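Local coordinates for protein 5'-nucleotidase SurE (Aquifex aeolicus, PDB 2WQK) that probably hydrolyses nucleoside 5'-monophosphates to nucleosides and phosphate, with the help of one divalent metal cation per subunit, at residues 126-131 with 219-224; 189-194 with 199-204. All blocks are in the same frame, centred on the assembly; numbering follows the deposited sequence.

Contact 1 (126-131 with 219-224); sequences SAFGRE and WAVLNG
Phe128, at the end of strand 122-128, lays one face of its ring against Val221 of helix 217-222. The methyl CG2 of Val221 does the touching: it sits 3.7 Å from the centroid of the Phe128 ring and only 9° off the ring normal, a CH-pi contact almost dead centre. That methyl is nearly equidistant from the ring atoms, while Val221 CB adds a second touch, 3.8 Å from Phe128 CD2. The ring gets there because CG of Phe128 stands trans to the backbone nitrogen (chi1 177°), which carries it out from the strand end toward the helix.

This Val221 side is the tight, buried half of the contact, and Val221 also packs on Asn163 and Ser227 of the neighbouring strands. Toward the far end of the ring things thin out. Leu222 leaves its backbone heading away from the strand, and its CD2 swings back to approach Phe128 CZ obliquely at 3.8 Å; both residues are partly exposed here. No hydrogen bond crosses between the segments, so the join is wholly apolar. With the ring cut back to an alanine here, Val221 CG2 would probably face a gap and Leu222 CD2 would lose its aromatic neighbour.

Just past the contact the helix closes. Asn223 ND2 bonds back to Trp219 O at 2.9 Å, and Asn223 N reaches the same oxygen from the opposite face of the carbonyl plane. Gly224, at positive phi, is the C' residue of a Schellman motif, in which Tyr225 N bonds to Ala220 O and Gly224 N to Val221 O. Phe128 centres an inverse gamma turn, and its side chain is about 10 Å from that of Asn94, which binds the sodium ion. Here a helix packs on a strand end of SurE's alpha/beta fold.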
ATOM      1  N   SER A 126     -16.877   5.390  18.090  1.00 11.12           N
ATOM      2  CA  SER A 126     -16.733   4.105  17.400  1.00 11.71           C
ATOM      3  C   SER A 126     -17.899   3.192  17.772  1.00 12.22           C
ATOM      4  O   SER A 126     -18.356   3.221  18.901  1.00 12.99           O
ATOM      5  CB  SER A 126     -15.412   3.441  17.818  1.00 11.23           C
ATOM      6  OG  SER A 126     -14.332   4.283  17.477  1.00 11.88           O
ATOM      7  N   ALA A 127     -18.352   2.412  16.781  1.00 13.29           N
ATOM      8  CA  ALA A 127     -19.429   1.422  16.940  1.00 13.96           C
ATOM      9  C   ALA A 127     -18.884   0.050  17.369  1.00 15.42           C
ATOM     10  O   ALA A 127     -18.044  -0.519  16.669  1.00 16.29           O
ATOM     11  CB  ALA A 127     -20.197   1.271  15.598  1.00 13.89           C
ATOM     12  N   PHE A 128     -19.414  -0.477  18.465  1.00 16.75           N
ATOM     13  CA  PHE A 128     -19.063  -1.814  18.940  1.00 17.92           C
ATOM     14  C   PHE A 128     -20.043  -2.782  18.312  1.00 20.75           C
ATOM     15  O   PHE A 128     -21.128  -3.063  18.858  1.00 22.52           O
ATOM     16  CB  PHE A 128     -19.107  -1.900  20.458  1.00 18.27           C
ATOM     17  CG  PHE A 128     -18.809  -3.291  20.997  1.00 19.05           C
ATOM     18  CD1 PHE A 128     -17.511  -3.805  20.929  1.00 18.75           C
ATOM     19  CD2 PHE A 128     -19.788  -4.041  21.617  1.00 19.42           C
ATOM     20  CE1 PHE A 128     -17.186  -5.022  21.430  1.00 21.13           C
ATOM     21  CE2 PHE A 128     -19.471  -5.286  22.138  1.00 20.00           C
ATOM     22  CZ  PHE A 128     -18.174  -5.772  22.041  1.00 20.09           C
ATOM     23  N   GLY A 129     -19.652  -3.205  17.121  1.00 23.68           N
ATOM     24  CA  GLY A 129     -20.413  -4.155  16.298  1.00 26.96           C
ATOM     25  C   GLY A 129     -19.548  -4.542  15.125  1.00 29.19           C
ATOM     26  O   GLY A 129     -18.510  -3.896  14.840  1.00 29.83           O
ATOM     27  N   ARG A 130     -19.966  -5.583  14.419  1.00 32.76           N
ATOM     28  CA  ARG A 130     -19.255  -6.018  13.197  1.00 34.89           C
ATOM     29  C   ARG A 130     -20.179  -5.891  11.993  1.00 35.71           C
ATOM     30  O   ARG A 130     -19.841  -5.218  11.013  1.00 37.50           O
ATOM     31  CB  ARG A 130     -18.776  -7.468  13.328  1.00 35.45           C
ATOM     32  CG  ARG A 130     -17.610  -7.680  14.308  1.00 37.11           C
ATOM     33  CD  ARG A 130     -17.686  -9.052  14.965  0.10 36.37           C
ATOM     34  NE  ARG A 130     -16.406  -9.466  15.541  0.10 35.72           N
ATOM     35  CZ  ARG A 130     -15.426 -10.077  14.876  0.10 35.19           C
ATOM     36  NH1 ARG A 130     -15.544 -10.360  13.582  0.10 34.85           N
ATOM     37  NH2 ARG A 130     -14.308 -10.406  15.514  0.10 35.14           N
ATOM     38  N   GLU A 131     -21.346  -6.530  12.092  1.00 35.70           N
ATOM     39  CA  GLU A 131     -22.305  -6.613  10.992  1.00 34.92           C
ATOM     40  C   GLU A 131     -23.570  -5.846  11.330  1.00 33.02           C
ATOM     41  O   GLU A 131     -23.976  -5.767  12.501  1.00 32.28           O
ATOM     42  CB  GLU A 131     -22.698  -8.079  10.712  1.00 35.73           C
ATOM     43  CG  GLU A 131     -21.614  -8.963  10.088  1.00 36.60           C
ATOM     44  CD  GLU A 131     -22.027 -10.422  10.005  0.10 36.18           C
ATOM     45  OE1 GLU A 131     -23.225 -10.697   9.772  0.10 35.84           O
ATOM     46  OE2 GLU A 131     -21.152 -11.297  10.172  0.10 36.20           O
ATOM     47  N   TRP A 219     -15.900  -3.812  29.217  1.00 15.00           N
ATOM     48  CA  TRP A 219     -17.041  -4.323  30.033  1.00 15.53           C
ATOM     49  C   TRP A 219     -18.292  -3.520  29.744  1.00 15.33           C
ATOM     50  O   TRP A 219     -19.391  -4.079  29.596  1.00 16.98           O
ATOM     51  CB  TRP A 219     -16.716  -4.289  31.534  1.00 16.85           C
ATOM     52  CG  TRP A 219     -17.770  -4.913  32.407  1.00 18.82           C
ATOM     53  CD1 TRP A 219     -17.751  -6.183  32.924  1.00 20.59           C
ATOM     54  CD2 TRP A 219     -18.997  -4.311  32.854  1.00 20.47           C
ATOM     55  NE1 TRP A 219     -18.903  -6.394  33.645  1.00 21.58           N
ATOM     56  CE2 TRP A 219     -19.669  -5.266  33.640  1.00 21.61           C
ATOM     57  CE3 TRP A 219     -19.584  -3.055  32.685  1.00 20.98           C
ATOM     58  CZ2 TRP A 219     -20.913  -5.021  34.198  1.00 21.22           C
ATOM     59  CZ3 TRP A 219     -20.831  -2.808  33.268  1.00 20.90           C
ATOM     60  CH2 TRP A 219     -21.467  -3.780  34.020  1.00 21.53           C
ATOM     61  N   ALA A 220     -18.159  -2.197  29.634  1.00 15.48           N
ATOM     62  CA  ALA A 220     -19.334  -1.332  29.449  1.00 13.96           C
ATOM     63  C   ALA A 220     -20.051  -1.741  28.171  1.00 14.66           C
ATOM     64  O   ALA A 220     -21.271  -2.005  28.194  1.00 16.00           O
ATOM     65  CB  ALA A 220     -18.896   0.160  29.397  1.00 14.64           C
ATOM     66  N   VAL A 221     -19.343  -1.802  27.046  1.00 14.54           N
ATOM     67  CA  VAL A 221     -20.003  -2.078  25.763  1.00 15.39           C
ATOM     68  C   VAL A 221     -20.510  -3.524  25.675  1.00 15.88           C
ATOM     69  O   VAL A 221     -21.572  -3.759  25.078  1.00 16.78           O
ATOM     70  CB  VAL A 221     -19.135  -1.690  24.550  1.00 15.60           C
ATOM     71  CG1 VAL A 221     -18.940  -0.167  24.536  1.00 16.68           C
ATOM     72  CG2 VAL A 221     -17.805  -2.433  24.540  1.00 16.67           C
ATOM     73  N   LEU A 222     -19.774  -4.466  26.258  1.00 16.62           N
ATOM     74  CA  LEU A 222     -20.201  -5.879  26.283  1.00 18.13           C
ATOM     75  C   LEU A 222     -21.528  -6.036  27.024  1.00 19.08           C
ATOM     76  O   LEU A 222     -22.296  -7.001  26.769  1.00 20.24           O
ATOM     77  CB  LEU A 222     -19.120  -6.769  26.919  1.00 18.53           C
ATOM     78  CG  LEU A 222     -17.960  -7.156  25.990  1.00 19.77           C
ATOM     79  CD1 LEU A 222     -16.712  -7.657  26.790  1.00 20.07           C
ATOM     80  CD2 LEU A 222     -18.419  -8.203  24.910  1.00 21.72           C
ATOM     81  N   ASN A 223     -21.777  -5.139  27.973  1.00 19.04           N
ATOM     82  CA  ASN A 223     -22.985  -5.168  28.793  1.00 19.11           C
ATOM     83  C   ASN A 223     -24.048  -4.148  28.401  1.00 19.30           C
ATOM     84  O   ASN A 223     -24.993  -3.907  29.165  1.00 21.17           O
ATOM     85  CB  ASN A 223     -22.600  -5.044  30.258  1.00 19.29           C
ATOM     86  CG  ASN A 223     -21.938  -6.334  30.786  1.00 21.39           C
ATOM     87  OD1 ASN A 223     -22.660  -7.290  31.167  1.00 23.94           O
ATOM     88  ND2 ASN A 223     -20.591  -6.403  30.785  1.00 21.62           N
ATOM     89  N   GLY A 224     -23.907  -3.535  27.223  1.00 18.35           N
ATOM     90  CA  GLY A 224     -24.960  -2.679  26.679  1.00 17.68           C
ATOM     91  C   GLY A 224     -24.951  -1.229  27.105  1.00 18.04           C
ATOM     92  O   GLY A 224     -25.918  -0.509  26.912  1.00 17.54           O
TER

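Contact 2 (189-194 with 199-204); sequences VFKYID and PFYWIA
Phe190 and Trp202 face each other as a hydrogen-bonded antiparallel pair, with Phe190 N to Trp202 O at 2.9 Å and nearly straight (174°), and Trp202 N returning to Phe190 O. Tyr192 and Phe200 repeat the pattern, Tyr192 N giving the shorter bond, 2.8 Å to Phe200 O. Beyond the backbone, one water joins Lys191 NZ to Tyr201 OH, in the plane of the tyrosine ring.

On the face carrying Tyr192 and Phe200, CB of Tyr192 sits over the Phe200 ring, 3.4 Å from its centroid. Phe200 takes the cramped rotamer between N and C (chi1 67°), which folds its ring across the strand pair under that CB. The two ring planes are near parallel (16°) but slid apart, so they barely overlap. Farther along, Ala204 CB meets the edge of the Phe190 ring, 3.5 Å from Phe190 CE2. On the other face the extended Lys191 chain runs alongside Tyr201, with Lys191 CG 3.6 Å from Tyr201 CE1. Val189 CG1 touches Tyr201 CB.

This is the beta hairpin of strands 186-193 and 199-206, an arm reaching into the tetramer. Phe200 and Tyr201 pair with a strand of the second subunit, extending the sheet, and Trp202 NE1 bonds to Phe48 O there; Tyr192 OH bonds to Ile193 O of the third subunit.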
ATOM      1  N   VAL A 189      -1.157 -18.607  19.086  1.00 20.99           N
ATOM      2  CA  VAL A 189      -0.526 -18.654  17.757  1.00 21.17           C
ATOM      3  C   VAL A 189      -0.639 -20.069  17.207  1.00 21.48           C
ATOM      4  O   VAL A 189      -0.340 -21.061  17.914  1.00 22.81           O
ATOM      5  CB  VAL A 189       0.957 -18.204  17.792  1.00 20.70           C
ATOM      6  CG1 VAL A 189       1.568 -18.291  16.417  1.00 20.04           C
ATOM      7  CG2 VAL A 189       1.061 -16.787  18.386  1.00 21.43           C
ATOM      8  N   PHE A 190      -1.142 -20.163  15.982  1.00 21.81           N
ATOM      9  CA  PHE A 190      -1.304 -21.456  15.274  1.00 22.75           C
ATOM     10  C   PHE A 190      -0.182 -21.545  14.239  1.00 21.96           C
ATOM     11  O   PHE A 190       0.113 -20.561  13.576  1.00 21.66           O
ATOM     12  CB  PHE A 190      -2.663 -21.526  14.598  1.00 24.25           C
ATOM     13  CG  PHE A 190      -3.826 -21.640  15.573  1.00 26.50           C
ATOM     14  CD1 PHE A 190      -4.412 -22.869  15.825  1.00 30.56           C
ATOM     15  CD2 PHE A 190      -4.311 -20.526  16.248  1.00 27.68           C
ATOM     16  CE1 PHE A 190      -5.467 -22.984  16.730  1.00 31.55           C
ATOM     17  CE2 PHE A 190      -5.366 -20.628  17.160  1.00 29.55           C
ATOM     18  CZ  PHE A 190      -5.952 -21.864  17.394  1.00 31.17           C
ATOM     19  N   LYS A 191       0.446 -22.713  14.117  1.00 21.44           N
ATOM     20  CA  LYS A 191       1.527 -22.950  13.185  1.00 20.68           C
ATOM     21  C   LYS A 191       1.012 -23.807  12.023  1.00 20.38           C
ATOM     22  O   LYS A 191       0.274 -24.802  12.229  1.00 21.03           O
ATOM     23  CB  LYS A 191       2.691 -23.711  13.853  1.00 20.43           C
ATOM     24  CG  LYS A 191       3.920 -23.840  12.986  1.00 22.52           C
ATOM     25  CD  LYS A 191       5.085 -24.462  13.741  1.00 25.67           C
ATOM     26  CE  LYS A 191       6.308 -24.611  12.865  1.00 28.23           C
ATOM     27  NZ  LYS A 191       7.405 -25.349  13.616  1.00 31.58           N
ATOM     28  N   TYR A 192       1.470 -23.439  10.836  1.00 19.11           N
ATOM     29  CA  TYR A 192       1.178 -24.141   9.589  1.00 19.40           C
ATOM     30  C   TYR A 192       2.468 -24.370   8.834  1.00 19.27           C
ATOM     31  O   TYR A 192       3.491 -23.709   9.125  1.00 19.99           O
ATOM     32  CB  TYR A 192       0.250 -23.300   8.735  1.00 19.15           C
ATOM     33  CG  TYR A 192      -1.107 -23.022   9.335  1.00 17.68           C
ATOM     34  CD1 TYR A 192      -2.199 -23.813   9.045  1.00 17.28           C
ATOM     35  CD2 TYR A 192      -1.306 -21.926  10.154  1.00 19.06           C
ATOM     36  CE1 TYR A 192      -3.456 -23.514   9.571  1.00 18.36           C
ATOM     37  CE2 TYR A 192      -2.544 -21.637  10.687  1.00 19.30           C
ATOM     38  CZ  TYR A 192      -3.622 -22.429  10.380  1.00 19.48           C
ATOM     39  OH  TYR A 192      -4.850 -22.121  10.893  1.00 21.98           O
ATOM     40  N   ILE A 193       2.426 -25.270   7.840  1.00 19.49           N
ATOM     41  CA  ILE A 193       3.539 -25.424   6.893  1.00 20.29           C
ATOM     42  C   ILE A 193       3.110 -25.097   5.461  1.00 20.27           C
ATOM     43  O   ILE A 193       2.076 -25.586   5.004  1.00 19.61           O
ATOM     44  CB  ILE A 193       4.147 -26.842   6.980  1.00 21.35           C
ATOM     45  CG1 ILE A 193       4.569 -27.142   8.421  1.00 23.13           C
ATOM     46  CG2 ILE A 193       5.300 -26.983   6.003  1.00 21.88           C
ATOM     47  CD1 ILE A 193       5.788 -26.355   8.873  1.00 26.72           C
ATOM     48  N   ASP A 194       3.847 -24.210   4.789  1.00 20.55           N
ATOM     49  CA  ASP A 194       3.468 -23.776   3.447  1.00 20.64           C
ATOM     50  C   ASP A 194       3.775 -24.882   2.406  1.00 21.16           C
ATOM     51  O   ASP A 194       4.375 -25.905   2.735  1.00 20.79           O
ATOM     52  CB  ASP A 194       4.057 -22.379   3.100  1.00 21.08           C
ATOM     53  CG  ASP A 194       5.554 -22.403   2.752  1.00 22.30           C
ATOM     54  OD1 ASP A 194       6.103 -23.470   2.372  1.00 24.26           O
ATOM     55  OD2 ASP A 194       6.191 -21.318   2.824  1.00 24.64           O
ATOM     56  N   PRO A 199       7.593 -22.680   7.532  1.00 23.57           N
ATOM     57  CA  PRO A 199       6.558 -22.367   8.511  1.00 22.45           C
ATOM     58  C   PRO A 199       5.886 -21.029   8.330  1.00 21.02           C
ATOM     59  O   PRO A 199       6.500 -20.042   7.893  1.00 21.66           O
ATOM     60  CB  PRO A 199       7.297 -22.419   9.855  1.00 23.62           C
ATOM     61  CG  PRO A 199       8.686 -22.015   9.513  1.00 24.39           C
ATOM     62  CD  PRO A 199       8.951 -22.537   8.116  1.00 24.79           C
ATOM     63  N   PHE A 200       4.621 -20.995   8.721  1.00 18.87           N
ATOM     64  CA  PHE A 200       3.917 -19.711   8.850  1.00 17.67           C
ATOM     65  C   PHE A 200       2.928 -19.804  10.002  1.00 16.97           C
ATOM     66  O   PHE A 200       2.634 -20.897  10.507  1.00 18.49           O
ATOM     67  CB  PHE A 200       3.281 -19.234   7.543  1.00 17.21           C
ATOM     68  CG  PHE A 200       2.127 -20.080   7.043  1.00 17.12           C
ATOM     69  CD1 PHE A 200       0.821 -19.634   7.190  1.00 16.93           C
ATOM     70  CD2 PHE A 200       2.326 -21.266   6.349  1.00 15.67           C
ATOM     71  CE1 PHE A 200      -0.259 -20.375   6.707  1.00 18.24           C
ATOM     72  CE2 PHE A 200       1.234 -22.003   5.852  1.00 16.18           C
ATOM     73  CZ  PHE A 200      -0.040 -21.541   6.010  1.00 15.70           C
ATOM     74  N   TYR A 201       2.467 -18.650  10.464  1.00 16.16           N
ATOM     75  CA  TYR A 201       1.820 -18.558  11.766  1.00 16.97           C
ATOM     76  C   TYR A 201       0.567 -17.719  11.646  1.00 17.06           C
ATOM     77  O   TYR A 201       0.496 -16.836  10.805  1.00 19.26           O
ATOM     78  CB  TYR A 201       2.774 -17.928  12.808  1.00 17.87           C
ATOM     79  CG  TYR A 201       4.023 -18.758  12.958  1.00 17.28           C
ATOM     80  CD1 TYR A 201       4.062 -19.825  13.865  1.00 19.10           C
ATOM     81  CD2 TYR A 201       5.128 -18.539  12.136  1.00 17.36           C
ATOM     82  CE1 TYR A 201       5.174 -20.637  13.961  1.00 19.03           C
ATOM     83  CE2 TYR A 201       6.278 -19.349  12.240  1.00 18.08           C
ATOM     84  CZ  TYR A 201       6.269 -20.399  13.145  1.00 17.71           C
ATOM     85  OH  TYR A 201       7.423 -21.183  13.253  1.00 20.95           O
ATOM     86  N   TRP A 202      -0.404 -17.975  12.493  1.00 16.32           N
ATOM     87  CA  TRP A 202      -1.603 -17.150  12.524  1.00 16.70           C
ATOM     88  C   TRP A 202      -1.852 -16.812  13.997  1.00 17.78           C
ATOM     89  O   TRP A 202      -2.028 -17.701  14.813  1.00 18.64           O
ATOM     90  CB  TRP A 202      -2.803 -17.910  11.925  1.00 17.36           C
ATOM     91  CG  TRP A 202      -3.915 -17.001  11.458  1.00 17.81           C
ATOM     92  CD1 TRP A 202      -4.454 -15.951  12.129  1.00 20.85           C
ATOM     93  CD2 TRP A 202      -4.588 -17.078  10.210  1.00 17.88           C
ATOM     94  NE1 TRP A 202      -5.427 -15.345  11.371  1.00 20.92           N
ATOM     95  CE2 TRP A 202      -5.549 -16.029  10.185  1.00 18.68           C
ATOM     96  CE3 TRP A 202      -4.494 -17.923   9.116  1.00 18.74           C
ATOM     97  CZ2 TRP A 202      -6.393 -15.795   9.072  1.00 17.91           C
ATOM     98  CZ3 TRP A 202      -5.361 -17.709   8.030  1.00 19.83           C
ATOM     99  CH2 TRP A 202      -6.276 -16.646   8.015  1.00 19.50           C
ATOM    100  N   ILE A 203      -1.825 -15.522  14.310  1.00 19.09           N
ATOM    101  CA  ILE A 203      -2.122 -15.030  15.642  1.00 19.89           C
ATOM    102  C   ILE A 203      -3.637 -14.935  15.792  1.00 20.67           C
ATOM    103  O   ILE A 203      -4.310 -14.166  15.064  1.00 21.89           O
ATOM    104  CB  ILE A 203      -1.493 -13.654  15.912  1.00 20.67           C
ATOM    105  CG1 ILE A 203       0.012 -13.664  15.590  1.00 19.36           C
ATOM    106  CG2 ILE A 203      -1.753 -13.250  17.349  1.00 21.74           C
ATOM    107  CD1 ILE A 203       0.696 -12.270  15.719  1.00 19.12           C
ATOM    108  N   ALA A 204      -4.175 -15.763  16.680  1.00 22.89           N
ATOM    109  CA  ALA A 204      -5.622 -15.817  16.897  1.00 23.66           C
ATOM    110  C   ALA A 204      -6.017 -15.151  18.198  1.00 24.56           C
ATOM    111  O   ALA A 204      -5.301 -15.273  19.202  1.00 24.84           O
ATOM    112  CB  ALA A 204      -6.125 -17.263  16.898  1.00 23.99           C
TER
HETATM  113  O   HOH W   1       7.761 -23.092  15.387  0.50 18.61           O
HETATM  114  O   HOH W   2       6.251 -19.728   4.899  1.00 30.62           O

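Overall arrangement
Contact 1 belongs to the body of the subunit, tying the end of a central-sheet strand to a short helix, and no other chain touches its segments. The centre of contact 2 lies about 31 Å from the centre of the chain, on a projecting hairpin that mixes buried and exposed residues and is covered in part by other subunits. They share no strand or helix, yet helix 217-222 of contact 1 is the next element after strand 199-206. Their nearest atoms are about 10 Å apart. Chemistry follows place: a small, purely apolar, partly buried touch of 154 Å² in the domain, against 642 Å² of backbone bonding and aromatic packing in the arm.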